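Long-range contacts in hypothetical protein PA5202 (Pseudomonas aeruginosa, PDB 1ZKI), which adopts the hotdog fold of the thioesterases and probably hydrolyses acyl-CoA thioesters: residues A[6-14]-A[21-29]; A[57-66]-A[108-116]. All coordinates share one frame; numbering follows the deposited sequence. Where two conformers were deposited one is given.

How the contacts relate
Contact 1 lies at the surface, its centre about 11 Å from that of the chain; contact 2 is buried, its centre about 4 Å from it. Both bear on the same antiparallel sheet: contact 1 lays the N-terminal coil on strand 23-27, one of the two outermost within this chain, whereas contact 2 sets helix 51-70 against the inner strand 107-116. The chemistry follows the position. In contact 1 apolar packing gives way at one end to an arginine, an aspartate and bridging water; contact 2 is apolar packing between buried side chains. They also meet directly: Leu22 CD1 lies 3.5 Å from Val60 CG2, and Met12 and Leu27 both pack on Leu64.

Contact 1: A[6-14]-A[21-29]; sequences MPAREQMIS and GLDPVSLGD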
HETATM    1  N   MSE A   6     -13.403   3.710 -22.122  1.00 54.71           N
HETATM    2  CA  MSE A   6     -13.813   2.388 -21.570  1.00 55.44           C
HETATM    3  C   MSE A   6     -14.356   1.458 -22.655  1.00 52.82           C
HETATM    4  O   MSE A   6     -15.181   1.878 -23.471  1.00 53.19           O
HETATM    5  CB  MSE A   6     -14.882   2.561 -20.484  1.00 55.19           C
HETATM    6  CG  MSE A   6     -14.369   3.080 -19.146  1.00 57.18           C
HETATM    7 SE   MSE A   6     -15.575   2.641 -17.637  1.00 61.69          SE
HETATM    8  CE  MSE A   6     -17.288   3.487 -18.305  1.00 60.06           C
ATOM      9  N   PRO A   7     -13.897   0.190 -22.670  1.00 50.86           N
ATOM     10  CA  PRO A   7     -14.592  -0.841 -23.449  1.00 48.95           C
ATOM     11  C   PRO A   7     -16.024  -1.040 -22.936  1.00 47.01           C
ATOM     12  O   PRO A   7     -16.424  -0.406 -21.957  1.00 46.82           O
ATOM     13  CB  PRO A   7     -13.740  -2.098 -23.219  1.00 49.00           C
ATOM     14  CG  PRO A   7     -12.952  -1.821 -21.983  1.00 49.91           C
ATOM     15  CD  PRO A   7     -12.703  -0.346 -21.989  1.00 50.60           C
ATOM     16  N   ALA A   8     -16.794  -1.899 -23.594  1.00 44.87           N
ATOM     17  CA  ALA A   8     -18.172  -2.155 -23.177  1.00 42.78           C
ATOM     18  C   ALA A   8     -18.195  -2.693 -21.749  1.00 41.26           C
ATOM     19  O   ALA A   8     -17.253  -3.366 -21.331  1.00 40.53           O
ATOM     20  CB  ALA A   8     -18.834  -3.135 -24.127  1.00 42.95           C
ATOM     21  N   ARG A   9     -19.263  -2.392 -21.006  1.00 39.59           N
ATOM     22  CA  ARG A   9     -19.393  -2.852 -19.618  1.00 37.97           C
ATOM     23  C   ARG A   9     -19.201  -4.366 -19.504  1.00 36.88           C
ATOM     24  O   ARG A   9     -18.515  -4.841 -18.589  1.00 36.35           O
ATOM     25  CB  ARG A   9     -20.733  -2.426 -18.996  1.00 38.16           C
ATOM     26  CG  ARG A   9     -20.785  -2.587 -17.471  1.00 37.93           C
ATOM     27  CD  ARG A   9     -22.081  -2.036 -16.875  1.00 38.17           C
ATOM     28  NE  ARG A   9     -22.078  -2.092 -15.411  1.00 38.27           N
ATOM     29  CZ  ARG A   9     -22.532  -3.121 -14.694  1.00 39.31           C
ATOM     30  NH1 ARG A   9     -22.481  -3.086 -13.367  1.00 39.05           N
ATOM     31  NH2 ARG A   9     -23.041  -4.189 -15.298  1.00 38.06           N
ATOM     32  N   GLU A  10     -19.797  -5.113 -20.434  0.50 36.12           N
ATOM     33  CA  GLU A  10     -19.722  -6.578 -20.425  0.50 35.64           C
ATOM     34  C   GLU A  10     -18.284  -7.102 -20.429  0.50 35.09           C
ATOM     35  O   GLU A  10     -18.026  -8.225 -20.004  0.50 35.10           O
ATOM     36  CB  GLU A  10     -20.522  -7.169 -21.595  0.50 35.64           C
ATOM     37  CG  GLU A  10     -20.610  -8.699 -21.613  0.50 36.12           C
ATOM     38  CD  GLU A  10     -21.098  -9.288 -20.292  0.50 36.88           C
ATOM     39  OE1 GLU A  10     -20.308 -10.001 -19.637  0.50 36.57           O
ATOM     40  OE2 GLU A  10     -22.262  -9.033 -19.906  0.50 37.11           O
ATOM     41  N   GLN A  11     -17.355  -6.276 -20.899  1.00 34.55           N
ATOM     42  CA  GLN A  11     -15.940  -6.648 -20.990  1.00 33.68           C
ATOM     43  C   GLN A  11     -15.213  -6.446 -19.647  1.00 32.15           C
ATOM     44  O   GLN A  11     -14.077  -6.900 -19.457  1.00 32.20           O
ATOM     45  CB  GLN A  11     -15.285  -5.808 -22.098  1.00 34.30           C
ATOM     46  CG  GLN A  11     -13.784  -5.979 -22.279  1.00 37.16           C
ATOM     47  CD  GLN A  11     -13.417  -6.845 -23.475  1.00 40.01           C
ATOM     48  OE1 GLN A  11     -12.469  -6.537 -24.206  1.00 41.01           O
ATOM     49  NE2 GLN A  11     -14.164  -7.930 -23.684  1.00 41.20           N
HETATM   50  N   MSE A  12     -15.870  -5.763 -18.716  1.00 29.57           N
HETATM   51  CA  MSE A  12     -15.224  -5.363 -17.471  1.00 28.46           C
HETATM   52  C   MSE A  12     -15.823  -6.008 -16.230  1.00 25.95           C
HETATM   53  O   MSE A  12     -15.428  -5.672 -15.103  1.00 26.10           O
HETATM   54  CB  MSE A  12     -15.306  -3.851 -17.318  1.00 27.89           C
HETATM   55  CG  MSE A  12     -14.650  -3.093 -18.437  1.00 29.33           C
HETATM   56 SE   MSE A  12     -14.768  -1.220 -18.011  1.00 33.07          SE
HETATM   57  CE  MSE A  12     -16.586  -0.859 -18.590  1.00 31.53           C
ATOM     58  N   ILE A  13     -16.800  -6.889 -16.424  1.00 22.28           N
ATOM     59  CA  ILE A  13     -17.546  -7.439 -15.297  1.00 19.77           C
ATOM     60  C   ILE A  13     -17.548  -8.958 -15.331  1.00 17.72           C
ATOM     61  O   ILE A  13     -17.258  -9.567 -16.366  1.00 17.06           O
ATOM     62  CB  ILE A  13     -19.009  -6.912 -15.259  1.00 19.92           C
ATOM     63  CG1 ILE A  13     -19.789  -7.402 -16.493  1.00 19.89           C
ATOM     64  CG2 ILE A  13     -19.036  -5.388 -15.151  1.00 20.52           C
ATOM     65  CD1 ILE A  13     -21.244  -6.930 -16.562  1.00 20.78           C
ATOM     66  N   SER A  14     -17.859  -9.561 -14.193  1.00 15.28           N
ATOM     67  CA  SER A  14     -17.977 -11.016 -14.084  1.00 13.93           C
ATOM     68  C   SER A  14     -19.287 -11.314 -13.346  1.00 12.90           C
ATOM     69  O   SER A  14     -19.903 -10.398 -12.795  1.00 12.28           O
ATOM     70  CB  SER A  14     -16.809 -11.589 -13.278  1.00 13.90           C
ATOM     71  OG  SER A  14     -16.799 -11.102 -11.935  1.00 12.88           O
ATOM     72  N   GLY A  21     -22.461  -6.241  -6.733  1.00 13.29           N
ATOM     73  CA  GLY A  21     -23.009  -4.951  -7.153  1.00 14.04           C
ATOM     74  C   GLY A  21     -21.943  -3.945  -7.554  1.00 13.94           C
ATOM     75  O   GLY A  21     -22.170  -2.722  -7.502  1.00 13.67           O
ATOM     76  N   LEU A  22     -20.785  -4.456  -7.979  1.00 14.03           N
ATOM     77  CA  LEU A  22     -19.670  -3.599  -8.384  1.00 14.90           C
ATOM     78  C   LEU A  22     -20.004  -2.962  -9.722  1.00 15.47           C
ATOM     79  O   LEU A  22     -20.505  -3.619 -10.619  1.00 16.82           O
ATOM     80  CB  LEU A  22     -18.350  -4.385  -8.478  1.00 14.54           C
ATOM     81  CG  LEU A  22     -17.966  -5.103  -7.187  1.00 13.29           C
ATOM     82  CD1 LEU A  22     -16.736  -6.000  -7.353  1.00 15.97           C
ATOM     83  CD2 LEU A  22     -17.794  -4.142  -5.986  1.00 14.58           C
ATOM     84  N   ASP A  23     -19.609  -1.712  -9.872  0.50 15.14           N
ATOM     85  CA  ASP A  23     -20.021  -0.940 -11.002  0.50 14.51           C
ATOM     86  C   ASP A  23     -18.814  -0.124 -11.492  0.50 14.56           C
ATOM     87  O   ASP A  23     -18.448   0.866 -10.858  0.50 13.90           O
ATOM     88  CB  ASP A  23     -21.182  -0.062 -10.515  0.50 14.74           C
ATOM     89  CG  ASP A  23     -21.764   0.809 -11.582  0.50 14.52           C
ATOM     90  OD1 ASP A  23     -21.628   0.491 -12.778  0.50 16.51           O
ATOM     91  OD2 ASP A  23     -22.398   1.817 -11.199  0.50 15.75           O
ATOM     92  N   PRO A  24     -18.175  -0.546 -12.611  1.00 14.93           N
ATOM     93  CA  PRO A  24     -17.030   0.234 -13.120  1.00 14.39           C
ATOM     94  C   PRO A  24     -17.437   1.676 -13.400  1.00 14.12           C
ATOM     95  O   PRO A  24     -18.548   1.906 -13.893  1.00 14.78           O
ATOM     96  CB  PRO A  24     -16.670  -0.474 -14.436  1.00 15.33           C
ATOM     97  CG  PRO A  24     -17.196  -1.886 -14.250  1.00 15.80           C
ATOM     98  CD  PRO A  24     -18.476  -1.706 -13.484  1.00 15.21           C
ATOM     99  N   VAL A  25     -16.558   2.621 -13.064  1.00 13.10           N
ATOM    100  CA  VAL A  25     -16.816   4.057 -13.246  1.00 13.40           C
ATOM    101  C   VAL A  25     -15.925   4.645 -14.338  1.00 14.11           C
ATOM    102  O   VAL A  25     -16.416   5.344 -15.243  1.00 14.04           O
ATOM    103  CB  VAL A  25     -16.598   4.849 -11.918  1.00 13.23           C
ATOM    104  CG1 VAL A  25     -16.736   6.358 -12.148  1.00 13.88           C
ATOM    105  CG2 VAL A  25     -17.603   4.408 -10.873  1.00 13.46           C
ATOM    106  N   SER A  26     -14.620   4.379 -14.261  1.00 14.43           N
ATOM    107  CA  SER A  26     -13.682   4.917 -15.247  1.00 15.66           C
ATOM    108  C   SER A  26     -12.395   4.110 -15.325  1.00 16.30           C
ATOM    109  O   SER A  26     -12.089   3.320 -14.434  1.00 15.12           O
ATOM    110  CB  SER A  26     -13.344   6.375 -14.937  1.00 16.19           C
ATOM    111  OG  SER A  26     -12.682   6.486 -13.692  1.00 17.75           O
ATOM    112  N   LEU A  27     -11.662   4.325 -16.406  1.00 17.43           N
ATOM    113  CA  LEU A  27     -10.342   3.737 -16.615  1.00 19.26           C
ATOM    114  C   LEU A  27      -9.420   4.797 -17.191  1.00 20.54           C
ATOM    115  O   LEU A  27      -9.834   5.598 -18.041  1.00 20.98           O
ATOM    116  CB  LEU A  27     -10.407   2.610 -17.634  1.00 19.62           C
ATOM    117  CG  LEU A  27     -11.290   1.389 -17.432  1.00 21.86           C
ATOM    118  CD1 LEU A  27     -11.292   0.603 -18.713  1.00 24.61           C
ATOM    119  CD2 LEU A  27     -10.755   0.550 -16.301  1.00 22.35           C
ATOM    120  N   GLY A  28      -8.172   4.782 -16.745  1.00 20.65           N
ATOM    121  CA  GLY A  28      -7.138   5.650 -17.276  1.00 21.55           C
ATOM    122  C   GLY A  28      -5.955   4.782 -17.647  1.00 21.22           C
ATOM    123  O   GLY A  28      -6.109   3.602 -17.912  1.00 21.69           O
ATOM    124  N   ASP A  29      -4.778   5.379 -17.688  1.00 21.64           N
ATOM    125  CA  ASP A  29      -3.576   4.662 -18.068  1.00 20.74           C
ATOM    126  C   ASP A  29      -3.015   4.007 -16.816  1.00 18.89           C
ATOM    127  O   ASP A  29      -2.236   4.636 -16.082  1.00 18.36           O
ATOM    128  CB  ASP A  29      -2.550   5.628 -18.656  1.00 21.86           C
ATOM    129  CG  ASP A  29      -1.297   4.912 -19.171  1.00 25.23           C
ATOM    130  OD1 ASP A  29      -1.265   3.656 -19.172  1.00 29.29           O
ATOM    131  OD2 ASP A  29      -0.343   5.612 -19.584  1.00 29.05           O
TER
HETATM  132  O   HOH W   1     -23.567  -3.929 -10.684  1.00 38.65           O
HETATM  133  O   HOH W   2     -20.586   0.403 -15.173  1.00 47.83           O
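Pro24 meets Met12 and Ile13 across this contact, joining the N-terminal coil to strand 23-27, an outermost strand of the antiparallel hotdog sheet within this chain. The coil contains two overlapping turns, tied by backbone bonds from Gln11 N to Ala8 O and from Met12 N to Arg9 O; helix 15-20 then leads back to the strand. Pro24 directs its CB toward the coil. Its CG lies 4.1 Å from Met12 CB, and Ile13 brings its CG2 branch to the same ring, crossing it at about a right angle.

Leu27, the other strand residue directed at the coil, puts CD1 3.7 Å from CD of the Pro7 ring, the two side chains reaching toward each other, while Met12 slides past Leu27 in the opposite direction. Phe72 also packs on Pro7, Met12 and Leu27. Met6, a selenomethionine like Met12, crosses Leu27 almost perpendicularly, its CG 3.9 Å from Leu27 CG. Its SE sits over Ser26 CA, and a bend at chi3 (-57°) turns the terminal CE to 3.7 Å from Val25 O.

Arg9 closes the polar end. With CG opposite the backbone N (chi1 -166°) and an extended chain beyond, its guanidinium reaches the start of the strand, and Ile13 CG2 lies over one of its faces. In the conformer described, one of two deposited for Asp23, the salt bridge is long, Arg9 NE to Asp23 OD1 3.7 Å, and the two group planes stand 57° apart, so this is not a flat paired bridge. Each group has another ionic partner: Glu18 for Arg9 NH2 and Arg35 for Asp23 OD2. A water bridges the gap, accepting from Arg9 NE at 2.9 Å while donating to Asp23 OD1, in that conformer, at 2.6 Å and to Pro24 O at 2.8 Å.

Contact 2: A[57-66]-A[108-116]; sequences LMDVTMGLAC and LVVEAEVRQ
Met62, on the helix, and Val110, on the strand, slide past each other in opposite directions, Met62 CG passing 3.7 Å from Val110 CG1. This is the hotdog core, in which the sheet wraps the central helix; here the segment axes approach to 8.7 Å and their directions differ by 133°. The extended chain of Met62, a selenomethionine, carries CE over the strand backbone to 3.6 Å from Val110 O and on to the Ala112 methyl. Small Ala112 also takes Met58, whose CG lies 3.7 Å from its CB. Met58 then bends at chi3 (-67°) and crosses Val114 obliquely, CE against CG2 at 3.8 Å. Leu57 meets Val114 tip to tip, CD2 to CG1 4.0 Å. At the other end Cys66 SG presses on the CG2 branch of Val110 at 3.4 Å, a close approach, and also touches Leu108 CD2. On the reverse side of the strand, Glu111 forms salt bridges with Lys123 of its own chain and Lys123 of the second subunit. Asp59 hydrogen-bonds Thr78 of strand 76-85, but across this helix-strand interface the side chains meet through apolar contacts, implying that fit of shape and exclusion of water probably hold the helix against strand 107-116.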
ATOM      1  N   LEU A  57     -14.420  -5.542  -4.007  1.00 11.15           N
ATOM      2  CA  LEU A  57     -14.334  -4.272  -4.698  1.00 11.80           C
ATOM      3  C   LEU A  57     -12.883  -3.947  -5.059  1.00 12.57           C
ATOM      4  O   LEU A  57     -12.575  -3.642  -6.235  1.00 12.12           O
ATOM      5  CB  LEU A  57     -14.923  -3.184  -3.814  1.00 11.99           C
ATOM      6  CG  LEU A  57     -14.632  -1.744  -4.234  1.00 11.68           C
ATOM      7  CD1 LEU A  57     -15.287  -1.444  -5.594  1.00 11.99           C
ATOM      8  CD2 LEU A  57     -15.149  -0.813  -3.139  1.00 11.24           C
HETATM    9  N   MSE A  58     -11.985  -4.046  -4.076  1.00 13.75           N
HETATM   10  CA  MSE A  58     -10.587  -3.734  -4.326  1.00 15.44           C
HETATM   11  C   MSE A  58      -9.958  -4.646  -5.391  1.00 14.54           C
HETATM   12  O   MSE A  58      -9.312  -4.167  -6.314  1.00 13.75           O
HETATM   13  CB  MSE A  58      -9.773  -3.796  -3.028  1.00 15.31           C
HETATM   14  CG  MSE A  58      -8.330  -3.388  -3.248  1.00 16.73           C
HETATM   15 SE   MSE A  58      -7.461  -3.255  -1.532  1.00 25.80          SE
HETATM   16  CE  MSE A  58      -8.467  -1.711  -0.875  1.00 18.24           C
ATOM     17  N   ASP A  59     -10.162  -5.953  -5.262  1.00 13.60           N
ATOM     18  CA  ASP A  59      -9.574  -6.910  -6.215  1.00 14.11           C
ATOM     19  C   ASP A  59     -10.051  -6.619  -7.652  1.00 13.88           C
ATOM     20  O   ASP A  59      -9.255  -6.619  -8.614  1.00 14.15           O
ATOM     21  CB  ASP A  59      -9.917  -8.343  -5.796  1.00 14.52           C
ATOM     22  CG  ASP A  59      -9.357  -9.372  -6.760  1.00 19.49           C
ATOM     23  OD1 ASP A  59      -8.118  -9.461  -6.908  1.00 22.47           O
ATOM     24  OD2 ASP A  59     -10.158 -10.047  -7.414  1.00 26.56           O
ATOM     25  N   VAL A  60     -11.345  -6.349  -7.806  1.00 12.70           N
ATOM     26  CA  VAL A  60     -11.890  -6.042  -9.124  1.00 12.43           C
ATOM     27  C   VAL A  60     -11.299  -4.756  -9.707  1.00 11.85           C
ATOM     28  O   VAL A  60     -10.926  -4.723 -10.879  1.00 12.17           O
ATOM     29  CB  VAL A  60     -13.426  -6.021  -9.107  1.00 12.51           C
ATOM     30  CG1 VAL A  60     -13.991  -5.416 -10.395  1.00 14.55           C
ATOM     31  CG2 VAL A  60     -13.963  -7.480  -8.889  1.00 13.01           C
ATOM     32  N   THR A  61     -11.233  -3.707  -8.892  1.00 10.99           N
ATOM     33  CA  THR A  61     -10.662  -2.430  -9.335  1.00 10.75           C
ATOM     34  C   THR A  61      -9.187  -2.589  -9.735  1.00 10.72           C
ATOM     35  O   THR A  61      -8.750  -2.054 -10.746  1.00 10.18           O
ATOM     36  CB  THR A  61     -10.792  -1.338  -8.246  1.00 11.09           C
ATOM     37  OG1 THR A  61     -12.138  -1.329  -7.749  1.00 10.76           O
ATOM     38  CG2 THR A  61     -10.487   0.042  -8.848  1.00 10.71           C
HETATM   39  N   MSE A  62      -8.425  -3.321  -8.922  1.00 11.37           N
HETATM   40  CA  MSE A  62      -7.025  -3.607  -9.249  1.00 13.22           C
HETATM   41  C   MSE A  62      -6.893  -4.373 -10.569  1.00 11.64           C
HETATM   42  O   MSE A  62      -6.035  -4.052 -11.369  1.00 11.90           O
HETATM   43  CB  MSE A  62      -6.354  -4.370  -8.111  1.00 11.62           C
HETATM   44  CG  MSE A  62      -6.130  -3.539  -6.870  1.00 11.03           C
HETATM   45 SE   MSE A  62      -5.355  -4.807  -5.529  1.00 23.81          SE
HETATM   46  CE  MSE A  62      -4.588  -3.483  -4.327  1.00 15.59           C
ATOM     47  N   GLY A  63      -7.756  -5.366 -10.805  1.00 11.72           N
ATOM     48  CA  GLY A  63      -7.737  -6.108 -12.072  1.00 11.59           C
ATOM     49  C   GLY A  63      -7.972  -5.204 -13.279  1.00 11.89           C
ATOM     50  O   GLY A  63      -7.317  -5.348 -14.319  1.00 12.28           O
ATOM     51  N   LEU A  64      -8.921  -4.280 -13.133  1.00 11.25           N
ATOM     52  CA  LEU A  64      -9.258  -3.330 -14.188  1.00 11.09           C
ATOM     53  C   LEU A  64      -8.120  -2.337 -14.436  1.00 11.39           C
ATOM     54  O   LEU A  64      -7.836  -1.977 -15.576  1.00 11.04           O
ATOM     55  CB  LEU A  64     -10.565  -2.615 -13.838  1.00 11.67           C
ATOM     56  CG  LEU A  64     -11.847  -3.450 -14.013  1.00 12.12           C
ATOM     57  CD1 LEU A  64     -13.067  -2.606 -13.584  1.00 13.22           C
ATOM     58  CD2 LEU A  64     -11.999  -3.942 -15.456  1.00 13.42           C
ATOM     59  N   ALA A  65      -7.457  -1.897 -13.360  1.00 11.37           N
ATOM     60  CA  ALA A  65      -6.266  -1.058 -13.499  1.00 11.55           C
ATOM     61  C   ALA A  65      -5.183  -1.802 -14.276  1.00 12.56           C
ATOM     62  O   ALA A  65      -4.571  -1.235 -15.172  1.00 12.17           O
ATOM     63  CB  ALA A  65      -5.739  -0.611 -12.124  1.00 11.12           C
ATOM     64  N   CYS A  66      -4.979  -3.085 -13.962  1.00 12.27           N
ATOM     65  CA  CYS A  66      -4.014  -3.900 -14.712  1.00 14.13           C
ATOM     66  C   CYS A  66      -4.393  -3.988 -16.177  1.00 14.68           C
ATOM     67  O   CYS A  66      -3.557  -3.784 -17.043  1.00 14.58           O
ATOM     68  CB  CYS A  66      -3.897  -5.284 -14.110  1.00 14.13           C
ATOM     69  SG  CYS A  66      -2.997  -5.194 -12.586  1.00 18.22           S
ATOM     70  N   LEU A 108       2.863  -7.321 -12.105  1.00 15.20           N
ATOM     71  CA  LEU A 108       2.447  -5.952 -11.885  1.00 14.11           C
ATOM     72  C   LEU A 108       2.196  -5.757 -10.397  1.00 13.11           C
ATOM     73  O   LEU A 108       1.697  -6.653  -9.723  1.00 12.64           O
ATOM     74  CB  LEU A 108       1.177  -5.604 -12.670  1.00 14.24           C
ATOM     75  CG  LEU A 108       1.093  -5.836 -14.181  1.00 15.11           C
ATOM     76  CD1 LEU A 108       0.435  -7.187 -14.466  1.00 15.15           C
ATOM     77  CD2 LEU A 108       0.310  -4.717 -14.837  1.00 15.70           C
ATOM     78  N   VAL A 109       2.564  -4.586  -9.890  1.00 11.45           N
ATOM     79  CA  VAL A 109       2.237  -4.202  -8.527  1.00 11.34           C
ATOM     80  C   VAL A 109       1.200  -3.088  -8.589  1.00 11.45           C
ATOM     81  O   VAL A 109       1.345  -2.120  -9.370  1.00 11.18           O
ATOM     82  CB  VAL A 109       3.471  -3.718  -7.765  1.00 11.44           C
ATOM     83  CG1 VAL A 109       3.122  -3.411  -6.302  1.00 12.50           C
ATOM     84  CG2 VAL A 109       4.587  -4.766  -7.851  1.00 11.53           C
ATOM     85  N   VAL A 110       0.174  -3.214  -7.755  1.00 10.81           N
ATOM     86  CA  VAL A 110      -0.963  -2.290  -7.793  1.00 11.91           C
ATOM     87  C   VAL A 110      -1.342  -1.893  -6.376  1.00 12.17           C
ATOM     88  O   VAL A 110      -1.233  -2.722  -5.458  1.00 12.09           O
ATOM     89  CB  VAL A 110      -2.217  -2.944  -8.469  1.00 11.29           C
ATOM     90  CG1 VAL A 110      -3.322  -1.907  -8.716  1.00 11.38           C
ATOM     91  CG2 VAL A 110      -1.847  -3.625  -9.769  1.00 14.87           C
ATOM     92  N   GLU A 111      -1.718  -0.622  -6.180  1.00 12.13           N
ATOM     93  CA  GLU A 111      -2.260  -0.191  -4.893  1.00 13.53           C
ATOM     94  C   GLU A 111      -3.687   0.268  -5.109  1.00 13.13           C
ATOM     95  O   GLU A 111      -4.083   0.541  -6.251  1.00 12.17           O
ATOM     96  CB  GLU A 111      -1.423   0.936  -4.271  1.00 13.95           C
ATOM     97  CG  GLU A 111      -1.483   2.251  -5.028  1.00 15.82           C
ATOM     98  CD  GLU A 111      -0.843   3.434  -4.259  1.00 18.97           C
ATOM     99  OE1 GLU A 111      -0.558   3.303  -3.048  1.00 25.65           O
ATOM    100  OE2 GLU A 111      -0.635   4.497  -4.878  1.00 23.56           O
ATOM    101  N   ALA A 112      -4.466   0.340  -4.035  1.00 12.21           N
ATOM    102  CA  ALA A 112      -5.848   0.816  -4.156  1.00 12.74           C
ATOM    103  C   ALA A 112      -6.315   1.416  -2.850  1.00 13.12           C
ATOM    104  O   ALA A 112      -5.802   1.069  -1.784  1.00 13.87           O
ATOM    105  CB  ALA A 112      -6.789  -0.308  -4.609  1.00 12.53           C
ATOM    106  N   GLU A 113      -7.251   2.356  -2.935  1.00 13.42           N
ATOM    107  CA  GLU A 113      -7.881   2.909  -1.752  1.00 15.20           C
ATOM    108  C   GLU A 113      -9.385   2.912  -1.966  1.00 13.71           C
ATOM    109  O   GLU A 113      -9.861   3.050  -3.103  1.00 13.55           O
ATOM    110  CB  GLU A 113      -7.378   4.328  -1.431  1.00 15.00           C
ATOM    111  CG  GLU A 113      -7.652   5.335  -2.507  1.00 19.25           C
ATOM    112  CD  GLU A 113      -7.391   6.775  -2.055  1.00 21.56           C
ATOM    113  OE1 GLU A 113      -7.874   7.700  -2.743  1.00 30.30           O
ATOM    114  OE2 GLU A 113      -6.735   6.975  -1.009  1.00 28.82           O
ATOM    115  N   VAL A 114     -10.117   2.694  -0.884  1.00 11.88           N
ATOM    116  CA  VAL A 114     -11.571   2.779  -0.899  1.00 12.13           C
ATOM    117  C   VAL A 114     -11.942   3.968  -0.036  1.00 11.77           C
ATOM    118  O   VAL A 114     -11.424   4.115   1.081  1.00 11.61           O
ATOM    119  CB  VAL A 114     -12.218   1.505  -0.326  1.00 12.32           C
ATOM    120  CG1 VAL A 114     -13.759   1.624  -0.330  1.00 13.41           C
ATOM    121  CG2 VAL A 114     -11.747   0.267  -1.126  1.00 12.31           C
ATOM    122  N   ARG A 115     -12.826   4.810  -0.558  1.00 11.90           N
ATOM    123  CA  ARG A 115     -13.241   6.015   0.154  1.00 12.72           C
ATOM    124  C   ARG A 115     -14.745   6.195   0.093  1.00 12.24           C
ATOM    125  O   ARG A 115     -15.419   5.684  -0.803  1.00 11.40           O
ATOM    126  CB  ARG A 115     -12.584   7.258  -0.456  1.00 12.77           C
ATOM    127  CG  ARG A 115     -11.090   7.354  -0.227  1.00 15.18           C
ATOM    128  CD  ARG A 115     -10.539   8.716  -0.695  1.00 16.74           C
ATOM    129  NE  ARG A 115      -9.136   8.787  -0.325  1.00 25.52           N
ATOM    130  CZ  ARG A 115      -8.690   9.240   0.838  1.00 26.15           C
ATOM    131  NH1 ARG A 115      -9.535   9.713   1.744  1.00 29.80           N
ATOM    132  NH2 ARG A 115      -7.395   9.221   1.089  1.00 30.28           N
ATOM    133  N   GLN A 116     -15.262   6.968   1.036  1.00 11.91           N
ATOM    134  CA  GLN A 116     -16.584   7.565   0.883  1.00 13.09           C
ATOM    135  C   GLN A 116     -16.353   9.062   1.109  1.00 13.18           C
ATOM    136  O   GLN A 116     -16.207   9.515   2.248  1.00 13.63           O
ATOM    137  CB  GLN A 116     -17.563   6.975   1.897  1.00 12.77           C
ATOM    138  CG  GLN A 116     -18.992   7.448   1.712  1.00 15.44           C
ATOM    139  CD  GLN A 116     -19.938   6.728   2.649  1.00 18.78           C
ATOM    140  OE1 GLN A 116     -19.968   7.017   3.845  1.00 22.67           O
ATOM    141  NE2 GLN A 116     -20.721   5.805   2.116  1.00 17.21           N
TER